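Local coordinates for protein LRIM1 (Anopheles gambiae, PDB 3O53) that probably helps to regulate complement-like immunity in the mosquito as heterodimer partner of the related leucine-rich repeat protein APL1C and is represented here by its leucine-rich repeat domain alone, at residues 82-96 with 101-115. Sequence-based numbering, arbitrary orientation.
With NAG (2-acetamido-2-deoxy-beta-D-glucopyranose), chain C.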
# COMPACT_ATOMS: atom_id res chain seq x y z
N LEU A 82 4.65 12.90 18.48
CA LEU A 82 4.28 11.54 18.12
C LEU A 82 5.07 11.02 16.91
O LEU A 82 5.12 11.67 15.87
CB LEU A 82 2.78 11.47 17.83
CG LEU A 82 2.14 10.10 17.99
CD1 LEU A 82 2.20 9.65 19.45
CD2 LEU A 82 0.71 10.13 17.48
N ARG A 83 5.69 9.85 17.07
CA ARG A 83 6.48 9.22 16.01
C ARG A 83 5.81 7.95 15.50
O ARG A 83 5.90 7.61 14.33
CB ARG A 83 7.89 8.86 16.51
CG ARG A 83 8.69 10.06 17.02
CD ARG A 83 9.97 9.63 17.73
NE ARG A 83 10.98 9.13 16.79
CZ ARG A 83 12.15 8.61 17.15
NH1 ARG A 83 12.48 8.52 18.43
NH2 ARG A 83 13.00 8.18 16.22
N THR A 84 5.14 7.24 16.39
CA THR A 84 4.52 5.97 16.03
C THR A 84 3.09 5.98 16.51
O THR A 84 2.82 6.27 17.66
CB THR A 84 5.29 4.79 16.66
OG1 THR A 84 6.65 4.82 16.21
CG2 THR A 84 4.68 3.45 16.25
N LEU A 85 2.16 5.68 15.60
CA LEU A 85 0.75 5.64 15.93
C LEU A 85 0.18 4.35 15.41
O LEU A 85 0.32 4.04 14.24
CB LEU A 85 0.03 6.82 15.27
CG LEU A 85 -1.49 6.86 15.45
CD1 LEU A 85 -1.85 7.03 16.93
CD2 LEU A 85 -2.08 7.99 14.62
N ASP A 86 -0.47 3.59 16.28
CA ASP A 86 -1.13 2.36 15.85
C ASP A 86 -2.62 2.41 16.19
O ASP A 86 -2.99 2.40 17.36
CB ASP A 86 -0.47 1.16 16.53
CG ASP A 86 -1.04 -0.18 16.07
OD1 ASP A 86 -2.15 -0.20 15.50
OD2 ASP A 86 -0.38 -1.21 16.29
N LEU A 87 -3.47 2.49 15.18
CA LEU A 87 -4.91 2.40 15.41
C LEU A 87 -5.52 1.25 14.62
O LEU A 87 -6.70 1.29 14.27
CB LEU A 87 -5.61 3.71 15.03
CG LEU A 87 -5.52 4.11 13.56
CD1 LEU A 87 -6.82 4.78 13.10
CD2 LEU A 87 -4.32 5.01 13.36
N ASN A 88 -4.72 0.23 14.35
CA ASN A 88 -5.21 -1.00 13.73
C ASN A 88 -6.50 -1.45 14.40
O ASN A 88 -6.62 -1.40 15.63
CB ASN A 88 -4.18 -2.13 13.86
CG ASN A 88 -3.00 -1.98 12.90
OD1 ASN A 88 -3.02 -1.16 11.99
ND2 ASN A 88 -1.97 -2.80 13.11
N ASN A 89 -7.45 -1.90 13.59
CA ASN A 89 -8.69 -2.50 14.08
C ASN A 89 -9.53 -1.50 14.87
O ASN A 89 -9.76 -1.66 16.07
CB ASN A 89 -8.38 -3.74 14.91
CG ASN A 89 -7.62 -4.77 14.10
OD1 ASN A 89 -8.11 -5.26 13.08
ND2 ASN A 89 -6.41 -5.09 14.54
N ASN A 90 -9.97 -0.46 14.17
CA ASN A 90 -10.96 0.47 14.67
C ASN A 90 -11.93 0.77 13.54
O ASN A 90 -12.01 0.00 12.58
CB ASN A 90 -10.30 1.75 15.19
CG ASN A 90 -9.73 1.57 16.59
OD1 ASN A 90 -10.46 1.67 17.58
ND2 ASN A 90 -8.44 1.32 16.67
N TYR A 91 -12.67 1.87 13.63
CA TYR A 91 -13.63 2.23 12.59
C TYR A 91 -13.39 3.62 12.04
O TYR A 91 -14.30 4.25 11.50
CB TYR A 91 -15.06 2.17 13.13
CG TYR A 91 -15.42 0.82 13.71
CD1 TYR A 91 -15.48 -0.31 12.91
CD2 TYR A 91 -15.71 0.69 15.06
CE1 TYR A 91 -15.80 -1.54 13.44
CE2 TYR A 91 -16.04 -0.54 15.60
CZ TYR A 91 -16.09 -1.65 14.78
OH TYR A 91 -16.41 -2.87 15.32
N VAL A 92 -12.16 4.10 12.16
CA VAL A 92 -11.85 5.46 11.74
C VAL A 92 -12.14 5.68 10.25
O VAL A 92 -11.84 4.83 9.42
CB VAL A 92 -10.38 5.82 12.06
CG1 VAL A 92 -10.03 7.19 11.51
CG2 VAL A 92 -10.15 5.77 13.57
N GLN A 93 -12.74 6.83 9.93
CA GLN A 93 -13.01 7.20 8.55
C GLN A 93 -12.03 8.25 8.04
O GLN A 93 -11.61 8.20 6.89
CB GLN A 93 -14.45 7.72 8.42
CG GLN A 93 -15.49 6.69 8.82
CD GLN A 93 -16.91 7.19 8.62
OE1 GLN A 93 -17.22 8.34 8.92
NE2 GLN A 93 -17.78 6.31 8.12
N GLU A 94 -11.66 9.21 8.89
CA GLU A 94 -10.70 10.23 8.47
C GLU A 94 -9.63 10.40 9.52
O GLU A 94 -9.91 10.54 10.70
CB GLU A 94 -11.41 11.57 8.20
CG GLU A 94 -12.56 11.45 7.22
CD GLU A 94 -13.13 12.81 6.83
OE1 GLU A 94 -12.34 13.77 6.70
OE2 GLU A 94 -14.36 12.91 6.65
N LEU A 95 -8.38 10.42 9.08
CA LEU A 95 -7.25 10.37 9.99
C LEU A 95 -6.31 11.53 9.69
O LEU A 95 -5.98 11.77 8.53
CB LEU A 95 -6.53 9.02 9.81
CG LEU A 95 -5.16 8.79 10.45
CD1 LEU A 95 -5.28 8.94 11.96
CD2 LEU A 95 -4.63 7.39 10.06
N LEU A 96 -5.88 12.24 10.72
CA LEU A 96 -4.90 13.31 10.57
C LEU A 96 -3.79 13.15 11.60
O LEU A 96 -4.06 12.99 12.78
CB LEU A 96 -5.55 14.68 10.76
CG LEU A 96 -6.77 14.99 9.88
CD1 LEU A 96 -8.00 14.36 10.47
CD2 LEU A 96 -6.96 16.50 9.72
N ILE A 101 5.51 11.97 12.66
CA ILE A 101 5.10 10.61 12.34
C ILE A 101 6.10 9.92 11.43
O ILE A 101 6.46 10.43 10.36
CB ILE A 101 3.70 10.60 11.69
CG1 ILE A 101 2.67 11.09 12.71
CG2 ILE A 101 3.31 9.21 11.26
CD1 ILE A 101 2.55 10.20 13.94
N GLU A 102 6.55 8.76 11.87
CA GLU A 102 7.49 7.94 11.12
C GLU A 102 6.82 6.62 10.76
O GLU A 102 7.09 6.06 9.71
CB GLU A 102 8.75 7.67 11.95
CG GLU A 102 9.50 8.93 12.39
CD GLU A 102 10.71 8.64 13.27
OE1 GLU A 102 10.82 7.52 13.84
OE2 GLU A 102 11.57 9.54 13.41
N THR A 103 5.95 6.13 11.64
CA THR A 103 5.30 4.84 11.42
C THR A 103 3.82 4.93 11.75
O THR A 103 3.45 5.30 12.86
CB THR A 103 5.93 3.74 12.30
OG1 THR A 103 7.31 3.57 11.93
CG2 THR A 103 5.21 2.41 12.10
N LEU A 104 2.98 4.59 10.78
CA LEU A 104 1.54 4.75 10.93
C LEU A 104 0.87 3.41 10.63
O LEU A 104 0.82 2.97 9.48
CB LEU A 104 1.03 5.83 9.97
CG LEU A 104 -0.46 6.17 10.04
CD1 LEU A 104 -0.80 6.63 11.43
CD2 LEU A 104 -0.82 7.24 9.01
N HIS A 105 0.38 2.76 11.67
CA HIS A 105 -0.35 1.52 11.53
C HIS A 105 -1.83 1.83 11.62
O HIS A 105 -2.31 2.24 12.67
CB HIS A 105 0.03 0.56 12.65
CG HIS A 105 1.37 -0.07 12.48
ND1 HIS A 105 1.59 -1.11 11.60
CD2 HIS A 105 2.56 0.19 13.07
CE1 HIS A 105 2.86 -1.46 11.65
NE2 HIS A 105 3.47 -0.69 12.54
N ALA A 106 -2.55 1.63 10.54
CA ALA A 106 -3.98 1.96 10.54
C ALA A 106 -4.75 1.02 9.62
O ALA A 106 -5.64 1.44 8.90
CB ALA A 106 -4.18 3.41 10.12
N ALA A 107 -4.39 -0.25 9.67
CA ALA A 107 -5.08 -1.27 8.90
C ALA A 107 -6.42 -1.57 9.54
O ALA A 107 -6.61 -1.36 10.75
CB ALA A 107 -4.21 -2.56 8.84
N ASN A 108 -7.36 -2.06 8.74
CA ASN A 108 -8.64 -2.54 9.27
C ASN A 108 -9.44 -1.44 9.94
O ASN A 108 -9.93 -1.60 11.05
CB ASN A 108 -8.40 -3.70 10.23
CG ASN A 108 -7.57 -4.80 9.61
OD1 ASN A 108 -7.54 -4.94 8.39
ND2 ASN A 108 -6.89 -5.57 10.43
N ASN A 109 -9.57 -0.32 9.24
CA ASN A 109 -10.47 0.74 9.65
C ASN A 109 -11.49 1.01 8.55
O ASN A 109 -11.73 0.14 7.72
CB ASN A 109 -9.66 1.98 10.03
CG ASN A 109 -9.13 1.92 11.45
OD1 ASN A 109 -9.74 2.45 12.37
ND2 ASN A 109 -7.98 1.26 11.63
N ASN A 110 -12.12 2.19 8.56
CA ASN A 110 -13.03 2.62 7.49
C ASN A 110 -12.42 3.79 6.71
O ASN A 110 -13.15 4.63 6.17
CB ASN A 110 -14.37 3.13 8.05
CG ASN A 110 -15.16 2.06 8.78
OD1 ASN A 110 -14.67 0.96 9.04
ND2 ASN A 110 -16.40 2.41 9.14
N ILE A 111 -11.09 3.86 6.65
CA ILE A 111 -10.43 5.10 6.26
C ILE A 111 -10.61 5.45 4.78
O ILE A 111 -10.35 4.64 3.90
CB ILE A 111 -8.93 5.07 6.60
CG1 ILE A 111 -8.73 5.20 8.11
CG2 ILE A 111 -8.18 6.18 5.85
CD1 ILE A 111 -7.33 4.83 8.58
N SER A 112 -11.07 6.68 4.53
CA SER A 112 -11.15 7.20 3.18
C SER A 112 -10.31 8.47 3.02
O SER A 112 -10.17 8.97 1.91
CB SER A 112 -12.62 7.48 2.77
OG SER A 112 -13.21 8.44 3.63
N ARG A 113 -9.74 8.99 4.12
CA ARG A 113 -8.89 10.18 4.05
C ARG A 113 -7.76 10.09 5.07
O ARG A 113 -7.99 9.80 6.24
CB ARG A 113 -9.69 11.49 4.32
CG ARG A 113 -10.96 11.68 3.49
CD ARG A 113 -10.71 12.23 2.08
NE ARG A 113 -11.33 11.36 1.09
CZ ARG A 113 -12.43 11.62 0.39
NH1 ARG A 113 -13.09 12.77 0.51
NH2 ARG A 113 -12.86 10.71 -0.47
N VAL A 114 -6.53 10.36 4.63
CA VAL A 114 -5.40 10.47 5.54
C VAL A 114 -4.66 11.77 5.24
O VAL A 114 -4.48 12.13 4.08
CB VAL A 114 -4.42 9.29 5.40
CG1 VAL A 114 -3.37 9.32 6.51
CG2 VAL A 114 -5.17 7.96 5.43
N SER A 115 -4.22 12.46 6.29
CA SER A 115 -3.49 13.70 6.14
C SER A 115 -2.30 13.67 7.08
O SER A 115 -2.44 13.26 8.22
CB SER A 115 -4.38 14.90 6.49
OG SER A 115 -5.64 14.82 5.83
C1 NAG C . -0.38 -2.10 19.90
C2 NAG C . 0.95 -2.65 19.41
C3 NAG C . 0.73 -4.00 18.75
C4 NAG C . -0.07 -4.93 19.65
C5 NAG C . -1.35 -4.25 20.13
C6 NAG C . -2.08 -5.14 21.12
C7 NAG C . 2.66 -1.12 18.57
C8 NAG C . 3.02 -0.23 17.43
N2 NAG C . 1.50 -1.75 18.43
O3 NAG C . 1.97 -4.55 18.40
O4 NAG C . -0.42 -6.06 18.91
O5 NAG C . -1.03 -3.02 20.75
O6 NAG C . -1.26 -5.33 22.26
O7 NAG C . 3.40 -1.25 19.55
O HOH W 1 -0.76 -2.23 10.45
O HOH W 2 -14.35 10.80 4.32
O HOH W 3 -7.44 13.20 6.69
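Strand 84-86 runs parallel to strand 103-105, their axes 4.8 Å apart, with T84, L85 and D86 beside T103, L104 and H105 in neighbouring coils, and past the turn strand 94-96 pairs just as evenly with strand 113-115. The amide of N109 grips the bend of the preceding coil with both ends: its ND2 donates to L87 O (2.9 Å, 171° at the hydrogen), while OD1 uses a lone pair in its carbonyl plane to take the V92 N-H at 2.9 Å. L87 O also receives N90 ND2, and the two amides reach it from opposite faces of its carbonyl plane. N90 and N109 thus illustrate the column of asparagines repeated from coil to coil, a hallmark of leucine-rich repeat solenoids, continued in the following coil by N130, whose ND2 donates to A106 O. Inside the bend, L95 reaches across with CD2 to L104 CD2, A106 CB and the CD1 of I111, while L104 CD1 packs against L85 CD2 at 3.7 Å; L85 and L104 both hold CG anti to the backbone N (chi1 176° and -177°), which lays them side by side in the hydrophobic interior. On the D86 and H105 side of the sheet, just past the strand, N88 OD1 takes the A107 N-H at 2.8 Å and also accepts a hydrogen bond from a water that meets H105 ND1 at the edge of the ring, in its plane. D86 is gripped twice: OD1 closes an Asx turn onto N88 N, and OD2 accepts from N2 of an N-acetylglucosamine of the N-linked glycan on N64 at 2.9 Å. R83 and E102 extend alongside each other in a salt bridge, NH2 to OE1 3.3 Å, with guanidinium and carboxylate planes nearly perpendicular; E61 holds NH1 of the same arginine.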